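Local coordinates for protein NUDIX hydrolase (Alicyclobacillus acidocaldarius subsp. acidocaldarius, PDB 3QSJ) that probably hydrolyses phosphorus-containing anhydride bonds with a divalent metal cofactor, as Nudix hydrolases do, and binds a calcium ion in this crystal, at residues A[30-33]-A[34-37]; A[143-146]-A[147-150]; A[185-188]-A[189-192]; A[195-198]-A[199-202]. One frame throughout, in Å; residues are numbered along the deposited sequence. Where two conformers were deposited one is given.

Contact 1: residues A[30-33]-A[34-37]; sequences RRAK and TMRF
R31 reaches across the loop that leaves strand 24-31 and takes hold of a single backbone oxygen, that of F37. Two charged donors share it: NE is 2.8 Å from F37 O, and NH2 is also 2.8 Å from F37 O. Both bonds are bent (139° and 134°), as expected when two neighbouring nitrogens converge side-on on one atom, and they come from the same face of the F37 carbonyl. The bend of the R31 chain at CG-CD (chi3 74°) turns the guanidinium toward that oxygen.

The backbone has its own bond further up. A32 to M35 is a type I beta turn, closed by M35 N to A32 O at 3.1 Å, with the donor well above the carbonyl plane.

Van der Waals contacts fill in round the turn. T34 OG1 lies 3.6 Å from A32 CB, and selenomethionine M35, in one of its two conformers, sets CG 3.5 Å from A32 O. The F37 ring presents its edge to R31, with CD2 3.9 Å from R31 NH2.

The R31 side chain is about 6 Å from the bound calcium ion and about 7 Å from the side chain of its ligand E86, and a glycerol molecule lies beside it. The chemistry therefore implies a double role: a cationic group that pins the loop through F37 O while probably adding positive charge beside the metal site.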
ATOM      1  N   ARG A  30      -4.799  11.061   2.591  1.00 17.83           N
ATOM      2  CA  ARG A  30      -4.098  12.322   2.836  1.00 18.67           C
ATOM      3  C   ARG A  30      -3.761  12.427   4.314  1.00 22.90           C
ATOM      4  O   ARG A  30      -4.630  12.234   5.149  1.00 22.45           O
ATOM      5  CB  ARG A  30      -4.951  13.528   2.398  1.00 21.35           C
ATOM      6  CG  ARG A  30      -4.210  14.847   2.738  1.00 24.02           C
ATOM      7  CD  ARG A  30      -4.928  16.062   2.202  1.00 26.30           C
ATOM      8  NE  ARG A  30      -6.266  16.216   2.771  1.00 26.28           N
ATOM      9  CZ  ARG A  30      -7.096  17.164   2.367  1.00 47.42           C
ATOM     10  NH1 ARG A  30      -6.703  18.057   1.469  1.00 40.37           N
ATOM     11  NH2 ARG A  30      -8.321  17.235   2.863  1.00 37.27           N
ATOM     12  N   ARG A  31      -2.505  12.716   4.625  1.00 21.74           N
ATOM     13  CA  ARG A  31      -2.036  12.962   6.014  1.00 21.21           C
ATOM     14  C   ARG A  31      -2.690  14.199   6.585  1.00 23.77           C
ATOM     15  O   ARG A  31      -2.751  15.238   5.926  1.00 22.91           O
ATOM     16  CB  ARG A  31      -0.510  13.121   6.048  1.00 18.86           C
ATOM     17  CG  ARG A  31       0.175  11.859   5.591  1.00 26.35           C
ATOM     18  CD  ARG A  31       1.650  12.083   5.368  1.00 23.48           C
ATOM     19  NE  ARG A  31       2.332  12.197   6.646  1.00 28.92           N
ATOM     20  CZ  ARG A  31       2.748  11.160   7.364  1.00 46.11           C
ATOM     21  NH1 ARG A  31       2.519   9.920   6.949  1.00 39.28           N
ATOM     22  NH2 ARG A  31       3.367  11.352   8.516  1.00 41.91           N
ATOM     23  N   ALA A  32      -3.222  14.094   7.803  1.00 20.14           N
ATOM     24  CA  ALA A  32      -3.876  15.230   8.469  1.00 20.41           C
ATOM     25  C   ALA A  32      -2.885  16.420   8.662  1.00 24.84           C
ATOM     26  O   ALA A  32      -1.680  16.213   8.820  1.00 23.27           O
ATOM     27  CB  ALA A  32      -4.400  14.791   9.831  1.00 21.47           C
ATOM     28  N   LYS A  33      -3.426  17.652   8.709  1.00 26.63           N
ATOM     29  CA  LYS A  33      -2.660  18.883   8.895  1.00 26.45           C
ATOM     30  C   LYS A  33      -2.005  18.864  10.293  1.00 31.43           C
ATOM     31  O   LYS A  33      -1.029  19.563  10.522  1.00 32.29           O
ATOM     32  CB  LYS A  33      -3.590  20.099   8.743  1.00 29.64           C
ATOM     33  CG  LYS A  33      -4.097  20.340   7.323  1.00 39.89           C
ATOM     34  CD  LYS A  33      -4.863  21.661   7.244  1.00 47.52           C
ATOM     35  CE  LYS A  33      -6.366  21.532   7.161  1.00 61.30           C
ATOM     36  NZ  LYS A  33      -6.964  20.846   8.344  1.00 66.32           N
ATOM     37  N   THR A  34      -2.529  18.014  11.198  1.00 28.36           N
ATOM     38  CA  THR A  34      -2.036  17.837  12.565  1.00 28.33           C
ATOM     39  C   THR A  34      -0.820  16.932  12.707  1.00 30.22           C
ATOM     40  O   THR A  34      -0.216  16.916  13.781  1.00 32.23           O
ATOM     41  CB  THR A  34      -3.152  17.422  13.521  1.00 39.56           C
ATOM     42  OG1 THR A  34      -3.677  16.188  13.028  1.00 37.15           O
ATOM     43  CG2 THR A  34      -4.233  18.503  13.669  1.00 42.18           C
HETATM   44  N   MSE A  35      -0.444  16.193  11.645  0.63 23.93           N
HETATM   45  CA  MSE A  35       0.723  15.319  11.649  0.63 21.73           C
HETATM   46  C   MSE A  35       1.970  16.183  11.656  0.63 24.85           C
HETATM   47  O   MSE A  35       1.966  17.260  11.047  0.63 23.77           O
HETATM   48  CB  MSE A  35       0.749  14.450  10.384  0.63 22.91           C
HETATM   49  CG  MSE A  35      -0.314  13.354  10.384  0.63 29.41           C
HETATM   50 SE   MSE A  35      -0.192  12.263  12.000  0.63 38.57          SE
HETATM   51  CE  MSE A  35      -1.645  13.103  13.144  0.63 36.26           C
ATOM     52  N   ARG A  36       3.031  15.713  12.315  1.00 21.88           N
ATOM     53  CA  ARG A  36       4.316  16.459  12.365  1.00 20.59           C
ATOM     54  C   ARG A  36       5.131  16.245  11.098  1.00 24.12           C
ATOM     55  O   ARG A  36       5.877  17.142  10.679  1.00 23.53           O
ATOM     56  CB  ARG A  36       5.169  16.057  13.566  1.00 21.75           C
ATOM     57  CG  ARG A  36       4.538  16.409  14.907  1.00 21.68           C
ATOM     58  CD  ARG A  36       5.511  16.049  16.028  1.00 27.65           C
ATOM     59  NE  ARG A  36       5.980  14.664  15.888  1.00 29.45           N
ATOM     60  CZ  ARG A  36       5.283  13.626  16.348  1.00 38.11           C
ATOM     61  NH1 ARG A  36       4.185  13.824  17.068  1.00 30.15           N
ATOM     62  NH2 ARG A  36       5.718  12.395  16.157  1.00 32.84           N
ATOM     63  N   PHE A  37       4.989  15.077  10.478  1.00 22.05           N
ATOM     64  CA  PHE A  37       5.749  14.762   9.281  1.00 20.98           C
ATOM     65  C   PHE A  37       4.869  14.786   8.032  1.00 23.23           C
ATOM     66  O   PHE A  37       3.865  14.070   7.958  1.00 22.69           O
ATOM     67  CB  PHE A  37       6.529  13.440   9.443  1.00 22.97           C
ATOM     68  CG  PHE A  37       7.384  13.040   8.250  1.00 22.09           C
ATOM     69  CD1 PHE A  37       8.511  13.777   7.904  1.00 23.45           C
ATOM     70  CD2 PHE A  37       7.118  11.864   7.551  1.00 24.55           C
ATOM     71  CE1 PHE A  37       9.326  13.386   6.843  1.00 24.47           C
ATOM     72  CE2 PHE A  37       7.927  11.466   6.487  1.00 24.69           C
ATOM     73  CZ  PHE A  37       9.014  12.234   6.120  1.00 22.72           C
TER

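Contact 2: residues A[143-146]-A[147-150]; sequences VTPP and TQPV
The side-chain amide of Q148 meets T144 at an edge: the T144 methyl CG2 lies close to the amide plane, beside the CG and OE1 end, 3.6 Å from OE1. The same methyl is 3.5 Å from Q148 CB, and the two side chains run at about a right angle to each other. With T144 CG2 anti to the backbone N, the methyl faces Q148 while the hydroxyl turns elsewhere, to F152 N at the start of strand 151-160. V150 O adds a further neighbour of CG2, at 3.6 Å.

The other flat group, the P145-P146 peptide, is approached over a face. Q148 N donates to P145 O over 3.1 Å, with the N-H at 153° but standing 41° out of the carbonyl plane. T147 OG1 lies 3.7 Å from P145 CB.

One water bridges the corner of the turn to Q148, donating to P146 O at 3.1 Å and to Q148 O at 2.7 Å. The helical backbone angles of P146 and T147, with the Q148 N to P145 O bond, make 145-148 a type I beta turn, here in the loop that joins the antiparallel strands 137-143 and 151-160.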
ATOM      1  N   VAL A 143      14.686   5.210  -2.895  1.00 18.77           N
ATOM      2  CA  VAL A 143      15.356   5.629  -1.689  1.00 19.34           C
ATOM      3  C   VAL A 143      15.310   7.174  -1.679  1.00 23.35           C
ATOM      4  O   VAL A 143      15.720   7.846  -2.659  1.00 22.05           O
ATOM      5  CB  VAL A 143      16.839   5.111  -1.648  1.00 24.07           C
ATOM      6  CG1 VAL A 143      17.539   5.566  -0.353  1.00 24.55           C
ATOM      7  CG2 VAL A 143      16.928   3.599  -1.815  1.00 23.41           C
ATOM      8  N   THR A 144      14.870   7.745  -0.545  1.00 19.26           N
ATOM      9  CA  THR A 144      14.831   9.192  -0.455  1.00 19.07           C
ATOM     10  C   THR A 144      16.256   9.707  -0.716  1.00 24.59           C
ATOM     11  O   THR A 144      17.212   9.144  -0.175  1.00 23.82           O
ATOM     12  CB  THR A 144      14.376   9.585   0.952  1.00 22.16           C
ATOM     13  OG1 THR A 144      13.242   8.778   1.291  1.00 22.77           O
ATOM     14  CG2 THR A 144      14.077  11.101   1.060  1.00 23.19           C
ATOM     15  N   PRO A 145      16.403  10.763  -1.550  1.00 26.28           N
ATOM     16  CA  PRO A 145      17.748  11.379  -1.759  1.00 28.44           C
ATOM     17  C   PRO A 145      18.461  11.789  -0.455  1.00 33.89           C
ATOM     18  O   PRO A 145      17.784  12.206   0.519  1.00 32.48           O
ATOM     19  CB  PRO A 145      17.438  12.599  -2.624  1.00 31.21           C
ATOM     20  CG  PRO A 145      16.126  12.290  -3.271  1.00 34.36           C
ATOM     21  CD  PRO A 145      15.350  11.522  -2.250  1.00 28.75           C
ATOM     22  N   PRO A 146      19.817  11.663  -0.417  1.00 32.14           N
ATOM     23  CA  PRO A 146      20.571  11.969   0.813  1.00 33.52           C
ATOM     24  C   PRO A 146      20.533  13.421   1.299  1.00 37.10           C
ATOM     25  O   PRO A 146      20.968  13.685   2.419  1.00 37.92           O
ATOM     26  CB  PRO A 146      21.989  11.488   0.483  1.00 35.78           C
ATOM     27  CG  PRO A 146      22.073  11.568  -0.997  1.00 39.35           C
ATOM     28  CD  PRO A 146      20.724  11.165  -1.481  1.00 34.33           C
ATOM     29  N   THR A 147      19.954  14.330   0.478  1.00 33.09           N
ATOM     30  CA  THR A 147      19.758  15.754   0.724  1.00 35.71           C
ATOM     31  C   THR A 147      18.564  15.982   1.666  1.00 39.95           C
ATOM     32  O   THR A 147      18.310  17.124   2.042  1.00 41.52           O
ATOM     33  CB  THR A 147      19.477  16.467  -0.626  1.00 53.72           C
ATOM     34  OG1 THR A 147      18.332  15.862  -1.250  1.00 56.58           O
ATOM     35  CG2 THR A 147      20.687  16.429  -1.590  1.00 54.22           C
ATOM     36  N   GLN A 148      17.801  14.904   2.005  1.00 34.03           N
ATOM     37  CA  GLN A 148      16.601  14.963   2.841  1.00 32.29           C
ATOM     38  C   GLN A 148      16.911  14.556   4.277  1.00 34.04           C
ATOM     39  O   GLN A 148      17.673  13.623   4.505  1.00 33.61           O
ATOM     40  CB  GLN A 148      15.500  14.059   2.255  1.00 33.38           C
ATOM     41  CG  GLN A 148      15.149  14.432   0.815  1.00 43.66           C
ATOM     42  CD  GLN A 148      13.823  15.107   0.743  1.00 64.50           C
ATOM     43  OE1 GLN A 148      12.775  14.454   0.654  1.00 65.06           O
ATOM     44  NE2 GLN A 148      13.841  16.428   0.838  1.00 49.23           N
ATOM     45  N   PRO A 149      16.309  15.238   5.272  1.00 28.49           N
ATOM     46  CA  PRO A 149      16.641  14.913   6.678  1.00 26.39           C
ATOM     47  C   PRO A 149      16.020  13.632   7.207  1.00 26.53           C
ATOM     48  O   PRO A 149      16.358  13.213   8.312  1.00 27.29           O
ATOM     49  CB  PRO A 149      16.152  16.135   7.461  1.00 28.53           C
ATOM     50  CG  PRO A 149      15.267  16.893   6.550  1.00 33.11           C
ATOM     51  CD  PRO A 149      15.387  16.392   5.153  1.00 30.63           C
ATOM     52  N   VAL A 150      14.953  13.147   6.551  1.00 23.08           N
ATOM     53  CA  VAL A 150      14.248  11.907   6.927  1.00 20.59           C
ATOM     54  C   VAL A 150      14.253  11.085   5.659  1.00 24.32           C
ATOM     55  O   VAL A 150      13.870  11.601   4.598  1.00 22.20           O
ATOM     56  CB  VAL A 150      12.819  12.130   7.503  1.00 22.87           C
ATOM     57  CG1 VAL A 150      12.080  10.801   7.690  1.00 21.23           C
ATOM     58  CG2 VAL A 150      12.845  12.925   8.809  1.00 22.22           C
TER
HETATM   59  O   HOH W   1      20.175  13.104   5.372  1.00 41.78           O

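Contact 3: residues A[185-188]-A[189-192]; sequences MLTR and IQSG
I189 packs back against M185 one turn earlier, on the buried side of helix 182-190. Its CD1 meets CG of selenomethionine M185 at 4.1 Å, while CG1 is pressed closer to the backbone, 3.3 Å from M185 O. A196 and I201 pack against the isoleucine from outside. L186, also buried, has CG anti to the backbone N (chi1 -175°) and sends its branches toward I201 and K205 of helix 198-209. The helix bond from Q190 N to L186 O is 2.9 Å long and almost straight, at 178°.

Helix 182-190 finishes here in a Schellman motif: G192 takes a positive phi (93°), and two bonds run back into the last turn, one of them from G192 N to I189 O at 3.0 Å.

Against this buried, apolar side stands a solvent-exposed, mostly polar one that is nonetheless held by short bonds. Q190 stretches along the surface and lays its amide by L186, CD 3.6 Å from L186 CG, so that the aliphatic branch is partly covered by a group itself open to solvent. S191 doubles its hold on T187 O: the backbone N and the hydroxyl, OG at 2.8 Å from that oxygen, approach from opposite faces of the carbonyl plane. T187 turns its own hydroxyl back to R183 O, again within the helix. R188 CB is directed away from 189-192, and NE of the same residue forms a salt bridge with E193 just past the glycine.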
HETATM    1  N   MSE A 185      -5.997  12.974  -9.723  1.00 30.74           N
HETATM    2  CA  MSE A 185      -5.038  13.179  -8.650  1.00 26.81           C
HETATM    3  C   MSE A 185      -3.721  13.744  -9.168  1.00 30.22           C
HETATM    4  O   MSE A 185      -3.190  14.703  -8.607  1.00 30.06           O
HETATM    5  CB  MSE A 185      -4.792  11.869  -7.917  1.00 26.04           C
HETATM    6  CG  MSE A 185      -4.022  12.075  -6.648  1.00 31.06           C
HETATM    7 SE   MSE A 185      -4.745  13.505  -5.551  0.59 39.05          SE
HETATM    8  CE  MSE A 185      -6.259  12.718  -4.951  1.00 34.59           C
ATOM      9  N   LEU A 186      -3.254  13.213 -10.277  1.00 26.59           N
ATOM     10  CA  LEU A 186      -2.029  13.691 -10.922  1.00 30.04           C
ATOM     11  C   LEU A 186      -2.110  15.185 -11.247  1.00 34.72           C
ATOM     12  O   LEU A 186      -1.192  15.929 -10.917  1.00 35.44           O
ATOM     13  CB  LEU A 186      -1.719  12.883 -12.214  1.00 30.69           C
ATOM     14  CG  LEU A 186      -0.381  13.235 -12.913  1.00 37.51           C
ATOM     15  CD1 LEU A 186       0.822  13.155 -11.941  1.00 37.27           C
ATOM     16  CD2 LEU A 186      -0.152  12.381 -14.111  1.00 37.90           C
ATOM     17  N   THR A 187      -3.222  15.625 -11.879  1.00 34.09           N
ATOM     18  CA  THR A 187      -3.436  17.006 -12.284  1.00 35.79           C
ATOM     19  C   THR A 187      -3.427  17.904 -11.054  1.00 40.73           C
ATOM     20  O   THR A 187      -2.767  18.950 -11.064  1.00 41.81           O
ATOM     21  CB  THR A 187      -4.702  17.082 -13.150  1.00 42.30           C
ATOM     22  OG1 THR A 187      -4.462  16.302 -14.329  1.00 41.66           O
ATOM     23  CG2 THR A 187      -5.088  18.502 -13.521  1.00 40.71           C
ATOM     24  N   ARG A 188      -4.033  17.417  -9.946  1.00 35.53           N
ATOM     25  CA  ARG A 188      -4.097  18.167  -8.698  1.00 34.86           C
ATOM     26  C   ARG A 188      -2.737  18.359  -8.072  1.00 36.77           C
ATOM     27  O   ARG A 188      -2.502  19.405  -7.485  1.00 39.11           O
ATOM     28  CB  ARG A 188      -5.085  17.546  -7.725  1.00 39.55           C
ATOM     29  CG  ARG A 188      -6.508  17.678  -8.248  1.00 51.36           C
ATOM     30  CD  ARG A 188      -7.507  17.434  -7.161  1.00 51.12           C
ATOM     31  NE  ARG A 188      -7.500  18.538  -6.205  1.00 53.96           N
ATOM     32  CZ  ARG A 188      -8.030  18.471  -4.993  1.00 70.11           C
ATOM     33  NH1 ARG A 188      -8.610  17.349  -4.574  1.00 46.97           N
ATOM     34  NH2 ARG A 188      -7.983  19.521  -4.185  1.00 63.79           N
ATOM     35  N   ILE A 189      -1.832  17.375  -8.225  1.00 28.58           N
ATOM     36  CA  ILE A 189      -0.461  17.498  -7.721  1.00 27.09           C
ATOM     37  C   ILE A 189       0.339  18.412  -8.638  1.00 35.51           C
ATOM     38  O   ILE A 189       1.002  19.306  -8.140  1.00 34.27           O
ATOM     39  CB  ILE A 189       0.176  16.111  -7.599  1.00 27.06           C
ATOM     40  CG1 ILE A 189      -0.599  15.279  -6.577  1.00 23.95           C
ATOM     41  CG2 ILE A 189       1.656  16.201  -7.219  1.00 26.76           C
ATOM     42  CD1 ILE A 189      -0.322  13.742  -6.684  1.00 24.45           C
ATOM     43  N   GLN A 190       0.321  18.147  -9.958  1.00 34.92           N
ATOM     44  CA  GLN A 190       1.068  18.939 -10.947  1.00 37.81           C
ATOM     45  C   GLN A 190       0.721  20.424 -10.879  1.00 47.32           C
ATOM     46  O   GLN A 190       1.588  21.269 -11.117  1.00 49.64           O
ATOM     47  CB  GLN A 190       0.820  18.390 -12.370  1.00 39.39           C
ATOM     48  CG  GLN A 190       1.282  16.932 -12.551  1.00 39.63           C
ATOM     49  CD  GLN A 190       1.014  16.413 -13.947  1.00 48.87           C
ATOM     50  OE1 GLN A 190       1.840  15.730 -14.539  1.00 42.65           O
ATOM     51  NE2 GLN A 190      -0.139  16.719 -14.508  1.00 45.12           N
ATOM     52  N   SER A 191      -0.539  20.735 -10.528  1.00 45.61           N
ATOM     53  CA  SER A 191      -1.043  22.100 -10.418  1.00 47.57           C
ATOM     54  C   SER A 191      -0.618  22.793  -9.123  1.00 48.86           C
ATOM     55  O   SER A 191      -0.701  24.013  -9.032  1.00 47.78           O
ATOM     56  CB  SER A 191      -2.564  22.124 -10.564  1.00 53.73           C
ATOM     57  OG  SER A 191      -2.958  21.632 -11.836  1.00 69.50           O
ATOM     58  N   GLY A 192      -0.163  22.021  -8.142  1.00 43.50           N
ATOM     59  CA  GLY A 192       0.287  22.554  -6.861  1.00 42.03           C
ATOM     60  C   GLY A 192      -0.764  22.620  -5.769  1.00 43.23           C
ATOM     61  O   GLY A 192      -0.473  23.110  -4.674  1.00 42.19           O
TER

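Contact 4: residues A[195-198]-A[199-202]; sequences PAVR and PTIA
R198 and P199 open helix 198-209, right after V197 in the N-cap position, and this helix start is the motif of the contact. R198, whose surface is the most covered here, gives it up largely to its neighbour: CB lies 3.6 Å from P199 CD. The far end of the arginine touches P145 of the 143-150 loop. Its carbonyl does the helical work, accepting A202 N at 3.0 Å with the N-H at 163°, the first bond here of normal helix strength.

P199 suits this first turn, where N-H groups have no acceptor within the helix and the ring costs no hydrogen bond. V197 leans on the ring from the N-cap side, CG2 3.7 Å from P199 CD, and the same methyl reaches T200 OG1. The N-cap carbonyl is held less firmly than R198 O, since T200 N and I201 N give V197 O only weak bonds.

I201, which V197 matches in buried surface, faces back across the turn. With CG1 anti to its carbonyl carbon (chi1 -59°), that atom comes to 4.3 Å from A196 CB, and CD1 extends toward A196 O. A196 CB also touches the methyl of T200, whose CG2 is 3.9 Å away, which leaves the threonine hydroxyl to turn to water. One molecule bridges here, lying 2.8 Å from T200 OG1 and accepting from V197 N at 3.0 Å.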
ATOM      1  N   PRO A 195       0.367  18.400  -2.077  1.00 25.60           N
ATOM      2  CA  PRO A 195       1.761  17.963  -2.158  1.00 25.91           C
ATOM      3  C   PRO A 195       1.857  16.440  -2.210  1.00 27.05           C
ATOM      4  O   PRO A 195       1.022  15.730  -1.633  1.00 25.57           O
ATOM      5  CB  PRO A 195       2.385  18.504  -0.872  1.00 28.80           C
ATOM      6  CG  PRO A 195       1.238  18.929  -0.007  1.00 32.69           C
ATOM      7  CD  PRO A 195      -0.029  18.709  -0.687  1.00 27.32           C
ATOM      8  N   ALA A 196       2.901  15.937  -2.890  1.00 25.91           N
ATOM      9  CA  ALA A 196       3.166  14.487  -2.947  1.00 24.09           C
ATOM     10  C   ALA A 196       4.672  14.248  -3.159  1.00 25.49           C
ATOM     11  O   ALA A 196       5.320  15.074  -3.787  1.00 25.74           O
ATOM     12  CB  ALA A 196       2.341  13.812  -4.055  1.00 25.01           C
ATOM     13  N   VAL A 197       5.211  13.131  -2.667  1.00 23.11           N
ATOM     14  CA  VAL A 197       6.622  12.782  -2.901  1.00 24.48           C
ATOM     15  C   VAL A 197       6.802  12.300  -4.347  1.00 27.81           C
ATOM     16  O   VAL A 197       5.835  11.859  -4.954  1.00 27.67           O
ATOM     17  CB  VAL A 197       7.212  11.831  -1.828  1.00 28.43           C
ATOM     18  CG1 VAL A 197       7.071  12.442  -0.442  1.00 29.66           C
ATOM     19  CG2 VAL A 197       6.552  10.440  -1.877  1.00 26.68           C
ATOM     20  N   ARG A 198       8.007  12.452  -4.914  1.00 26.78           N
ATOM     21  CA  ARG A 198       8.288  12.050  -6.303  1.00 27.24           C
ATOM     22  C   ARG A 198       7.808  10.643  -6.699  1.00 30.15           C
ATOM     23  O   ARG A 198       7.137  10.522  -7.727  1.00 28.47           O
ATOM     24  CB  ARG A 198       9.751  12.322  -6.672  1.00 28.71           C
ATOM     25  CG  ARG A 198      10.035  13.836  -6.823  1.00 44.71           C
ATOM     26  CD  ARG A 198      11.377  14.076  -7.481  1.00 54.79           C
ATOM     27  NE  ARG A 198      12.463  13.580  -6.636  1.00 63.41           N
ATOM     28  CZ  ARG A 198      13.525  12.917  -7.080  1.00 70.19           C
ATOM     29  NH1 ARG A 198      14.452  12.497  -6.232  1.00 50.08           N
ATOM     30  NH2 ARG A 198      13.666  12.669  -8.377  1.00 53.85           N
ATOM     31  N   PRO A 199       8.055   9.578  -5.885  1.00 27.68           N
ATOM     32  CA  PRO A 199       7.553   8.242  -6.245  1.00 26.96           C
ATOM     33  C   PRO A 199       6.036   8.173  -6.440  1.00 27.62           C
ATOM     34  O   PRO A 199       5.551   7.484  -7.360  1.00 24.63           O
ATOM     35  CB  PRO A 199       7.991   7.396  -5.042  1.00 28.89           C
ATOM     36  CG  PRO A 199       9.177   8.068  -4.521  1.00 33.82           C
ATOM     37  CD  PRO A 199       8.865   9.517  -4.643  1.00 29.99           C
ATOM     38  N   THR A 200       5.284   8.945  -5.619  1.00 23.38           N
ATOM     39  CA  THR A 200       3.810   9.001  -5.751  1.00 20.49           C
ATOM     40  C   THR A 200       3.394   9.497  -7.124  1.00 23.51           C
ATOM     41  O   THR A 200       2.544   8.882  -7.769  1.00 22.00           O
ATOM     42  CB  THR A 200       3.201   9.858  -4.612  1.00 25.55           C
ATOM     43  OG1 THR A 200       3.499   9.224  -3.394  1.00 23.17           O
ATOM     44  CG2 THR A 200       1.669   9.999  -4.731  1.00 28.41           C
ATOM     45  N   ILE A 201       4.013  10.596  -7.575  1.00 23.36           N
ATOM     46  CA  ILE A 201       3.730  11.189  -8.874  1.00 23.23           C
ATOM     47  C   ILE A 201       4.071  10.153  -9.979  1.00 25.62           C
ATOM     48  O   ILE A 201       3.296   9.948 -10.906  1.00 25.09           O
ATOM     49  CB  ILE A 201       4.507  12.515  -9.039  1.00 27.19           C
ATOM     50  CG1 ILE A 201       4.102  13.509  -7.927  1.00 28.51           C
ATOM     51  CG2 ILE A 201       4.311  13.112 -10.433  1.00 30.41           C
ATOM     52  CD1 ILE A 201       5.002  14.872  -7.852  1.00 28.19           C
ATOM     53  N   ALA A 202       5.237   9.522  -9.864  1.00 24.75           N
ATOM     54  CA  ALA A 202       5.717   8.590 -10.889  1.00 25.84           C
ATOM     55  C   ALA A 202       4.771   7.368 -10.976  1.00 23.49           C
ATOM     56  O   ALA A 202       4.469   6.919 -12.084  1.00 24.58           O
ATOM     57  CB  ALA A 202       7.165   8.206 -10.599  1.00 27.60           C
TER
HETATM   58  O   HOH W   2       3.281  11.182  -1.440  1.00 20.94           O

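Overall arrangement
Contact 3 is partly buried, whereas contacts 1, 2 and 4 are surface contacts, although contact 4 lies nearest the centre of the chain. Contacts 3 and 4 hold successive helices, 182-190 at its end and 198-209 at its start, and join through aliphatic packing such as I189 CG2 to I201 CD1 at 3.7 Å. Contacts 1 and 2 are both type I turns in loops leaving strands, and F37 touches V150 between them. Their chemistry differs: a charged side chain grips the backbone in contact 1, whereas contact 2 relies on prolines and a bridging water. R198 connects contact 4 to P145 of contact 2. Of the four, contact 1 lies closest to the calcium site.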